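Local coordinates for F-actin-capping protein subunit alpha (Plasmodium berghei, PDB 7A0H) that forms an asymmetric homodimer that probably caps the fast-growing barbed ends of actin filaments, blocking subunit exchange there without severing them, at residues I49-F62 with L85-V98. Residues are numbered along the deposited sequence; the frame is centred on the assembly and turned at random.
Sequences ISKYNEDNYILIPF and LKILANVNHLKRKV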
ATOM      1  N   ILE A  49      -9.457  16.169   3.948  1.00 52.96           N
ATOM      2  CA  ILE A  49      -8.229  16.409   3.218  1.00 53.87           C
ATOM      3  C   ILE A  49      -7.355  17.433   3.962  1.00 58.60           C
ATOM      4  O   ILE A  49      -6.127  17.339   3.967  1.00 60.04           O
ATOM      5  CB  ILE A  49      -8.565  16.840   1.795  1.00 51.94           C
ATOM      6  CG1 ILE A  49      -9.140  15.641   1.031  1.00 92.00           C
ATOM      7  CG2 ILE A  49      -7.386  17.290   1.029  1.00 65.70           C
ATOM      8  CD1 ILE A  49      -8.099  14.513   0.806  1.00 66.41           C
ATOM      9  N   SER A  50      -7.948  18.439   4.585  1.00 57.42           N
ATOM     10  CA  SER A  50      -7.120  19.392   5.293  1.00 64.75           C
ATOM     11  C   SER A  50      -6.337  18.701   6.398  1.00 59.52           C
ATOM     12  O   SER A  50      -5.188  19.037   6.644  1.00 60.38           O
ATOM     13  CB  SER A  50      -7.981  20.514   5.848  1.00 57.13           C
ATOM     14  OG  SER A  50      -8.926  20.006   6.791  1.00 64.68           O
ATOM     15  N   LYS A  51      -6.947  17.763   7.094  1.00 63.93           N
ATOM     16  CA  LYS A  51      -6.250  17.071   8.161  1.00 65.73           C
ATOM     17  C   LYS A  51      -5.175  16.172   7.585  1.00 65.81           C
ATOM     18  O   LYS A  51      -4.058  16.089   8.113  1.00 60.99           O
ATOM     19  CB  LYS A  51      -7.245  16.267   8.981  1.00 61.75           C
ATOM     20  CG  LYS A  51      -6.628  15.465  10.123  1.00 91.22           C
ATOM     21  CD  LYS A  51      -6.145  16.355  11.254  1.00115.50           C
ATOM     22  CE  LYS A  51      -5.876  15.559  12.537  1.00 74.90           C
ATOM     23  NZ  LYS A  51      -4.558  14.867  12.492  1.00113.38           N
ATOM     24  N   TYR A  52      -5.536  15.410   6.569  1.00 64.60           N
ATOM     25  CA  TYR A  52      -4.545  14.682   5.799  1.00 64.50           C
ATOM     26  C   TYR A  52      -3.351  15.559   5.430  1.00 64.72           C
ATOM     27  O   TYR A  52      -2.190  15.160   5.603  1.00 65.19           O
ATOM     28  CB  TYR A  52      -5.252  14.142   4.553  1.00 55.81           C
ATOM     29  CG  TYR A  52      -4.368  13.379   3.684  1.00 56.95           C
ATOM     30  CD1 TYR A  52      -4.132  12.047   3.922  1.00 80.66           C
ATOM     31  CD2 TYR A  52      -3.705  14.005   2.641  1.00 71.86           C
ATOM     32  CE1 TYR A  52      -3.271  11.331   3.127  1.00 86.17           C
ATOM     33  CE2 TYR A  52      -2.832  13.308   1.843  1.00 98.53           C
ATOM     34  CZ  TYR A  52      -2.624  11.966   2.085  1.00 88.74           C
ATOM     35  OH  TYR A  52      -1.782  11.254   1.262  1.00101.27           O
ATOM     36  N   ASN A  53      -3.612  16.757   4.894  1.00 67.49           N
ATOM     37  CA  ASN A  53      -2.533  17.658   4.500  1.00 64.06           C
ATOM     38  C   ASN A  53      -1.700  18.046   5.713  1.00 57.71           C
ATOM     39  O   ASN A  53      -0.481  18.157   5.649  1.00 51.01           O
ATOM     40  CB  ASN A  53      -3.099  18.943   3.860  1.00 54.97           C
ATOM     41  CG  ASN A  53      -3.421  18.783   2.394  1.00 60.21           C
ATOM     42  OD1 ASN A  53      -3.221  17.710   1.837  1.00 58.87           O
ATOM     43  ND2 ASN A  53      -3.961  19.844   1.757  1.00 54.73           N
ATOM     44  N   GLU A  54      -2.352  18.285   6.818  1.00 57.50           N
ATOM     45  CA  GLU A  54      -1.607  18.680   7.993  1.00 62.46           C
ATOM     46  C   GLU A  54      -0.759  17.530   8.469  1.00 59.61           C
ATOM     47  O   GLU A  54       0.416  17.734   8.818  1.00 58.72           O
ATOM     48  CB  GLU A  54      -2.580  19.177   9.051  1.00 50.36           C
ATOM     49  CG  GLU A  54      -3.234  20.479   8.568  1.00 55.22           C
ATOM     50  CD  GLU A  54      -4.394  20.912   9.442  1.00 68.20           C
ATOM     51  OE1 GLU A  54      -4.740  20.160  10.380  1.00 53.04           O
ATOM     52  OE2 GLU A  54      -4.920  22.029   9.227  1.00 57.19           O
ATOM     53  N   ASP A  55      -1.315  16.307   8.431  1.00 57.18           N
ATOM     54  CA  ASP A  55      -0.592  15.128   8.867  1.00 47.42           C
ATOM     55  C   ASP A  55       0.646  14.850   8.027  1.00 56.45           C
ATOM     56  O   ASP A  55       1.458  13.999   8.397  1.00 54.56           O
ATOM     57  CB  ASP A  55      -1.508  13.918   8.872  1.00 55.34           C
ATOM     58  CG  ASP A  55      -2.497  13.998   9.989  1.00 58.03           C
ATOM     59  OD1 ASP A  55      -2.400  14.993  10.747  1.00 70.26           O
ATOM     60  OD2 ASP A  55      -3.328  13.095  10.143  1.00 74.16           O
ATOM     61  N   ASN A  56       0.755  15.432   6.841  1.00 54.53           N
ATOM     62  CA  ASN A  56       1.841  15.046   5.958  1.00 48.39           C
ATOM     63  C   ASN A  56       2.714  16.226   5.609  1.00 50.36           C
ATOM     64  O   ASN A  56       3.503  16.130   4.660  1.00 49.58           O
ATOM     65  CB  ASN A  56       1.304  14.391   4.697  1.00 57.43           C
ATOM     66  CG  ASN A  56       0.789  12.984   4.968  1.00 63.80           C
ATOM     67  OD1 ASN A  56       1.591  12.072   5.272  1.00 68.18           O
ATOM     68  ND2 ASN A  56      -0.544  12.813   4.942  1.00 65.18           N
ATOM     69  N   TYR A  57       2.599  17.349   6.329  1.00 45.93           N
ATOM     70  CA  TYR A  57       3.543  18.432   6.114  1.00 47.97           C
ATOM     71  C   TYR A  57       3.622  18.686   4.626  1.00 52.66           C
ATOM     72  O   TYR A  57       4.715  18.705   4.047  1.00 57.76           O
ATOM     73  CB  TYR A  57       4.952  18.113   6.676  1.00 52.46           C
ATOM     74  CG  TYR A  57       4.903  17.927   8.169  1.00 47.97           C
ATOM     75  CD1 TYR A  57       5.009  19.001   9.032  1.00 44.71           C
ATOM     76  CD2 TYR A  57       4.698  16.688   8.692  1.00 54.98           C
ATOM     77  CE1 TYR A  57       4.871  18.828  10.393  1.00 53.68           C
ATOM     78  CE2 TYR A  57       4.587  16.504  10.045  1.00 76.60           C
ATOM     79  CZ  TYR A  57       4.703  17.566  10.883  1.00 56.09           C
ATOM     80  OH  TYR A  57       4.578  17.375  12.208  1.00 62.95           O
ATOM     81  N   ILE A  58       2.453  18.830   4.020  1.00 45.68           N
ATOM     82  CA  ILE A  58       2.290  19.138   2.604  1.00 42.28           C
ATOM     83  C   ILE A  58       2.814  20.544   2.343  1.00 36.84           C
ATOM     84  O   ILE A  58       2.513  21.493   3.077  1.00 45.95           O
ATOM     85  CB  ILE A  58       0.796  19.029   2.216  1.00 55.45           C
ATOM     86  CG1 ILE A  58       0.319  17.568   2.092  1.00 52.55           C
ATOM     87  CG2 ILE A  58       0.419  19.818   0.945  1.00 54.08           C
ATOM     88  CD1 ILE A  58       1.258  16.723   1.408  1.00 61.41           C
ATOM     89  N   LEU A  59       3.446  20.707   1.201  1.00 40.71           N
ATOM     90  CA  LEU A  59       3.864  21.994   0.696  1.00 46.72           C
ATOM     91  C   LEU A  59       2.908  22.604  -0.315  1.00 55.08           C
ATOM     92  O   LEU A  59       2.668  22.012  -1.366  1.00 55.21           O
ATOM     93  CB  LEU A  59       5.203  21.858  -0.031  1.00 46.70           C
ATOM     94  CG  LEU A  59       6.421  21.252   0.722  1.00 51.27           C
ATOM     95  CD1 LEU A  59       7.604  21.359  -0.243  1.00 50.62           C
ATOM     96  CD2 LEU A  59       6.579  22.026   2.020  1.00 48.49           C
ATOM     97  N   ILE A  60       2.563  23.860  -0.093  1.00 53.87           N
ATOM     98  CA  ILE A  60       1.769  24.638  -1.035  1.00 62.27           C
ATOM     99  C   ILE A  60       2.616  25.798  -1.524  1.00 49.20           C
ATOM    100  O   ILE A  60       3.094  26.595  -0.729  1.00 52.67           O
ATOM    101  CB  ILE A  60       0.450  25.144  -0.422  1.00 61.77           C
ATOM    102  CG1 ILE A  60      -0.410  23.913  -0.177  1.00 61.91           C
ATOM    103  CG2 ILE A  60      -0.183  26.129  -1.392  1.00 56.30           C
ATOM    104  CD1 ILE A  60      -1.657  24.167   0.549  1.00 72.99           C
ATOM    105  N   PRO A  61       2.823  25.914  -2.808  1.00 58.54           N
ATOM    106  CA  PRO A  61       3.641  27.005  -3.328  1.00 47.51           C
ATOM    107  C   PRO A  61       2.980  28.350  -3.139  1.00 71.86           C
ATOM    108  O   PRO A  61       1.764  28.512  -3.310  1.00 59.39           O
ATOM    109  CB  PRO A  61       3.707  26.696  -4.833  1.00 77.13           C
ATOM    110  CG  PRO A  61       3.325  25.289  -4.956  1.00 72.00           C
ATOM    111  CD  PRO A  61       2.363  25.005  -3.859  1.00 52.98           C
ATOM    112  N   PHE A  62       3.819  29.331  -2.850  1.00 72.68           N
ATOM    113  CA  PHE A  62       3.377  30.668  -2.498  1.00 93.26           C
ATOM    114  C   PHE A  62       4.223  31.647  -3.287  1.00 85.57           C
ATOM    115  O   PHE A  62       5.448  31.546  -3.278  1.00 84.94           O
ATOM    116  CB  PHE A  62       3.492  30.844  -0.970  1.00 77.47           C
ATOM    117  CG  PHE A  62       3.174  32.204  -0.524  1.00 94.98           C
ATOM    118  CD1 PHE A  62       2.068  32.849  -1.021  1.00 95.26           C
ATOM    119  CD2 PHE A  62       3.934  32.820   0.436  1.00101.16           C
ATOM    120  CE1 PHE A  62       1.767  34.119  -0.622  1.00 93.99           C
ATOM    121  CE2 PHE A  62       3.638  34.081   0.848  1.00 94.31           C
ATOM    122  CZ  PHE A  62       2.548  34.731   0.321  1.00114.24           C
ATOM    123  N   LEU A  85       8.015  35.285   6.490  1.00 61.47           N
ATOM    124  CA  LEU A  85       7.337  36.423   5.879  1.00 61.32           C
ATOM    125  C   LEU A  85       6.357  37.121   6.812  1.00 58.70           C
ATOM    126  O   LEU A  85       5.945  38.251   6.501  1.00 58.83           O
ATOM    127  CB  LEU A  85       6.598  36.005   4.579  1.00 70.52           C
ATOM    128  CG  LEU A  85       7.559  35.487   3.513  1.00 72.35           C
ATOM    129  CD1 LEU A  85       6.908  34.748   2.412  1.00 81.39           C
ATOM    130  CD2 LEU A  85       8.298  36.655   2.934  1.00 67.54           C
ATOM    131  N   LYS A  86       5.938  36.483   7.909  1.00 52.24           N
ATOM    132  CA  LYS A  86       4.982  37.109   8.813  1.00 60.46           C
ATOM    133  C   LYS A  86       3.657  37.333   8.093  1.00 52.32           C
ATOM    134  O   LYS A  86       3.161  38.450   7.938  1.00 53.47           O
ATOM    135  CB  LYS A  86       5.561  38.416   9.351  1.00 57.98           C
ATOM    136  CG  LYS A  86       6.847  38.234  10.232  1.00 62.20           C
ATOM    137  CD  LYS A  86       6.515  37.314  11.437  1.00 66.75           C
ATOM    138  CE  LYS A  86       7.612  37.292  12.526  1.00 93.09           C
ATOM    139  NZ  LYS A  86       8.862  36.578  12.132  1.00 60.48           N
ATOM    140  N   ILE A  87       3.075  36.225   7.684  1.00 61.49           N
ATOM    141  CA  ILE A  87       1.920  36.172   6.795  1.00 65.16           C
ATOM    142  C   ILE A  87       1.120  34.964   7.242  1.00 56.38           C
ATOM    143  O   ILE A  87       1.718  33.923   7.566  1.00 53.50           O
ATOM    144  CB  ILE A  87       2.389  36.046   5.338  1.00 63.83           C
ATOM    145  CG1 ILE A  87       2.373  37.403   4.674  1.00 56.03           C
ATOM    146  CG2 ILE A  87       1.636  34.938   4.624  1.00 69.35           C
ATOM    147  CD1 ILE A  87       3.108  37.344   3.338  1.00 89.71           C
ATOM    148  N   LEU A  88      -0.192  35.136   7.394  1.00 52.75           N
ATOM    149  CA  LEU A  88      -1.116  34.029   7.542  1.00 58.66           C
ATOM    150  C   LEU A  88      -1.720  33.811   6.170  1.00 63.12           C
ATOM    151  O   LEU A  88      -2.234  34.758   5.553  1.00 59.39           O
ATOM    152  CB  LEU A  88      -2.239  34.331   8.532  1.00 57.45           C
ATOM    153  CG  LEU A  88      -1.777  34.819   9.912  1.00 68.54           C
ATOM    154  CD1 LEU A  88      -2.952  35.353  10.764  1.00 65.24           C
ATOM    155  CD2 LEU A  88      -1.081  33.723  10.684  1.00 66.82           C
ATOM    156  N   ALA A  89      -1.650  32.581   5.698  1.00 58.13           N
ATOM    157  CA  ALA A  89      -2.086  32.227   4.356  1.00 53.08           C
ATOM    158  C   ALA A  89      -3.341  31.399   4.506  1.00 50.75           C
ATOM    159  O   ALA A  89      -3.405  30.438   5.303  1.00 47.38           O
ATOM    160  CB  ALA A  89      -1.017  31.449   3.591  1.00 51.65           C
ATOM    161  N   ASN A  90      -4.341  31.777   3.742  1.00 52.42           N
ATOM    162  CA  ASN A  90      -5.569  31.010   3.653  1.00 58.28           C
ATOM    163  C   ASN A  90      -5.406  30.028   2.510  1.00 50.78           C
ATOM    164  O   ASN A  90      -5.067  30.429   1.397  1.00 57.08           O
ATOM    165  CB  ASN A  90      -6.742  31.944   3.428  1.00 59.49           C
ATOM    166  CG  ASN A  90      -8.018  31.303   3.797  1.00 59.79           C
ATOM    167  OD1 ASN A  90      -8.168  30.087   3.640  1.00 51.51           O
ATOM    168  ND2 ASN A  90      -8.931  32.076   4.348  1.00 58.48           N
ATOM    169  N   VAL A  91      -5.657  28.755   2.754  1.00 46.75           N
ATOM    170  CA  VAL A  91      -5.319  27.774   1.732  1.00 53.55           C
ATOM    171  C   VAL A  91      -6.538  27.037   1.210  1.00 55.00           C
ATOM    172  O   VAL A  91      -7.507  26.801   1.932  1.00 54.57           O
ATOM    173  CB  VAL A  91      -4.284  26.787   2.346  1.00 54.16           C
ATOM    174  CG1 VAL A  91      -4.346  25.536   1.711  1.00 54.19           C
ATOM    175  CG2 VAL A  91      -2.832  27.391   2.227  1.00 57.21           C
ATOM    176  N   ASN A  92      -6.471  26.594  -0.050  1.00 56.74           N
ATOM    177  CA  ASN A  92      -7.435  25.598  -0.528  1.00 68.14           C
ATOM    178  C   ASN A  92      -6.752  24.234  -0.525  1.00 56.75           C
ATOM    179  O   ASN A  92      -5.803  23.989  -1.295  1.00 60.55           O
ATOM    180  CB  ASN A  92      -8.007  25.912  -1.905  1.00 56.05           C
ATOM    181  CG  ASN A  92      -9.111  24.914  -2.328  1.00 73.63           C
ATOM    182  OD1 ASN A  92      -9.132  23.769  -1.848  1.00 68.25           O
ATOM    183  ND2 ASN A  92     -10.099  25.392  -3.174  1.00 62.82           N
ATOM    184  N   HIS A  93      -7.282  23.348   0.304  1.00 54.68           N
ATOM    185  CA  HIS A  93      -6.653  22.054   0.518  1.00 60.70           C
ATOM    186  C   HIS A  93      -6.875  21.103  -0.653  1.00 69.85           C
ATOM    187  O   HIS A  93      -5.983  20.310  -0.967  1.00 68.34           O
ATOM    188  CB  HIS A  93      -7.184  21.464   1.799  1.00 54.45           C
ATOM    189  CG  HIS A  93      -6.789  22.228   3.008  1.00 65.57           C
ATOM    190  ND1 HIS A  93      -5.537  22.106   3.585  1.00 59.70           N
ATOM    191  CD2 HIS A  93      -7.475  23.114   3.755  1.00 57.04           C
ATOM    192  CE1 HIS A  93      -5.481  22.889   4.650  1.00 56.84           C
ATOM    193  NE2 HIS A  93      -6.654  23.492   4.787  1.00 61.64           N
ATOM    194  N   LEU A  94      -8.040  21.138  -1.290  1.00 79.84           N
ATOM    195  CA  LEU A  94      -8.224  20.283  -2.456  1.00 67.36           C
ATOM    196  C   LEU A  94      -7.360  20.777  -3.598  1.00 72.15           C
ATOM    197  O   LEU A  94      -6.718  19.988  -4.302  1.00 76.65           O
ATOM    198  CB  LEU A  94      -9.692  20.240  -2.874  1.00 99.14           C
ATOM    199  CG  LEU A  94     -10.700  19.938  -1.767  1.00 98.92           C
ATOM    200  CD1 LEU A  94     -12.023  20.721  -1.952  1.00103.33           C
ATOM    201  CD2 LEU A  94     -10.931  18.425  -1.748  1.00111.02           C
ATOM    202  N   LYS A  95      -7.344  22.085  -3.808  1.00 63.55           N
ATOM    203  CA  LYS A  95      -6.531  22.620  -4.887  1.00 70.82           C
ATOM    204  C   LYS A  95      -5.050  22.709  -4.514  1.00 77.17           C
ATOM    205  O   LYS A  95      -4.200  22.764  -5.411  1.00 73.85           O
ATOM    206  CB  LYS A  95      -7.068  24.009  -5.257  1.00 76.81           C
ATOM    207  CG  LYS A  95      -8.504  24.092  -5.791  1.00 82.16           C
ATOM    208  CD  LYS A  95      -8.582  23.554  -7.243  1.00 86.64           C
ATOM    209  CE  LYS A  95      -9.963  23.791  -7.913  1.00 97.64           C
ATOM    210  NZ  LYS A  95     -10.293  22.866  -9.111  1.00 75.69           N
ATOM    211  N   ARG A  96      -4.723  22.742  -3.220  1.00 70.23           N
ATOM    212  CA  ARG A  96      -3.338  22.953  -2.776  1.00 70.63           C
ATOM    213  C   ARG A  96      -2.792  24.257  -3.350  1.00 60.88           C
ATOM    214  O   ARG A  96      -1.780  24.298  -4.060  1.00 71.80           O
ATOM    215  CB  ARG A  96      -2.427  21.780  -3.150  1.00 59.29           C
ATOM    216  CG  ARG A  96      -2.690  20.511  -2.333  1.00 78.37           C
ATOM    217  CD  ARG A  96      -1.528  19.533  -2.412  1.00 79.04           C
ATOM    218  NE  ARG A  96      -1.795  18.319  -1.628  1.00 80.85           N
ATOM    219  CZ  ARG A  96      -1.017  17.228  -1.637  1.00 80.32           C
ATOM    220  NH1 ARG A  96       0.082  17.185  -2.399  1.00 70.50           N
ATOM    221  NH2 ARG A  96      -1.319  16.187  -0.871  1.00 64.68           N
ATOM    222  N   LYS A  97      -3.499  25.336  -3.048  1.00 69.07           N
ATOM    223  CA  LYS A  97      -3.071  26.653  -3.469  1.00 50.93           C
ATOM    224  C   LYS A  97      -3.420  27.648  -2.406  1.00 50.12           C
ATOM    225  O   LYS A  97      -4.253  27.389  -1.534  1.00 64.08           O
ATOM    226  CB  LYS A  97      -3.666  27.083  -4.809  1.00 63.17           C
ATOM    227  CG  LYS A  97      -5.199  27.217  -4.829  1.00 75.65           C
ATOM    228  CD  LYS A  97      -5.679  27.957  -6.117  1.00 79.32           C
ATOM    229  CE  LYS A  97      -7.197  28.041  -6.247  1.00 70.89           C
ATOM    230  NZ  LYS A  97      -7.548  28.616  -7.598  1.00 95.46           N
ATOM    231  N   VAL A  98      -2.717  28.775  -2.460  1.00 58.15           N
ATOM    232  CA  VAL A  98      -2.989  29.899  -1.593  1.00 64.05           C
ATOM    233  C   VAL A  98      -4.102  30.744  -2.210  1.00 52.16           C
ATOM    234  O   VAL A  98      -3.958  31.237  -3.340  1.00 66.37           O
ATOM    235  CB  VAL A  98      -1.731  30.743  -1.396  1.00 56.40           C
ATOM    236  CG1 VAL A  98      -2.033  31.956  -0.553  1.00 55.31           C
ATOM    237  CG2 VAL A  98      -0.659  29.907  -0.716  1.00 63.34           C
TER
HETATM  238  O   HOH W   1       1.975  18.936  -2.763  1.00 78.21           O
HETATM  239  O   HOH W   2      -0.705  28.843  -4.298  1.00 57.71           O
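The imidazole of His-93 is sandwiched between Ser-50 and Val-91: Ser-50 CB stands 3.3 Å from the ring centroid and 9° off its normal, a CH-pi contact, while Val-91 CG1 covers the opposite face and Asn-53 ND2 meets the edge in plane. His-93 lies in the beta-hairpin formed by strands 87-92 and 97-103, whose turn, with a G1 beta bulge at Arg-96 and Lys-97, packs against the end of helix 39-55 and strand 58-62. Asn-53 ND2 makes two weak hydrogen bonds, to His-93 ND1 (3.3 Å) and His-93 O (3.4 Å); its amide plane is turned 47° from the ring, and Asn-53 OD1 is buried with no partner. The extended Arg-96 chain crosses Ile-58 at about a right angle, placing one guanidinium face over that side chain, with Ile-58 CD1 3.5 Å from Arg-96 NH2; the Tyr-52 ring meets the guanidinium edge to edge. Farther along, with CG anti to the backbone N (chi1 175°), the Phe-62 ring swings toward the hairpin, and its edge meets Leu-85 CD1 and Ile-87 CD1. One water bridges Pro-61 O and Val-98 N, 2.7 Å from each. Ile-60 CD1 meets Val-91 CG1 tip to tip at a tight 3.2 Å.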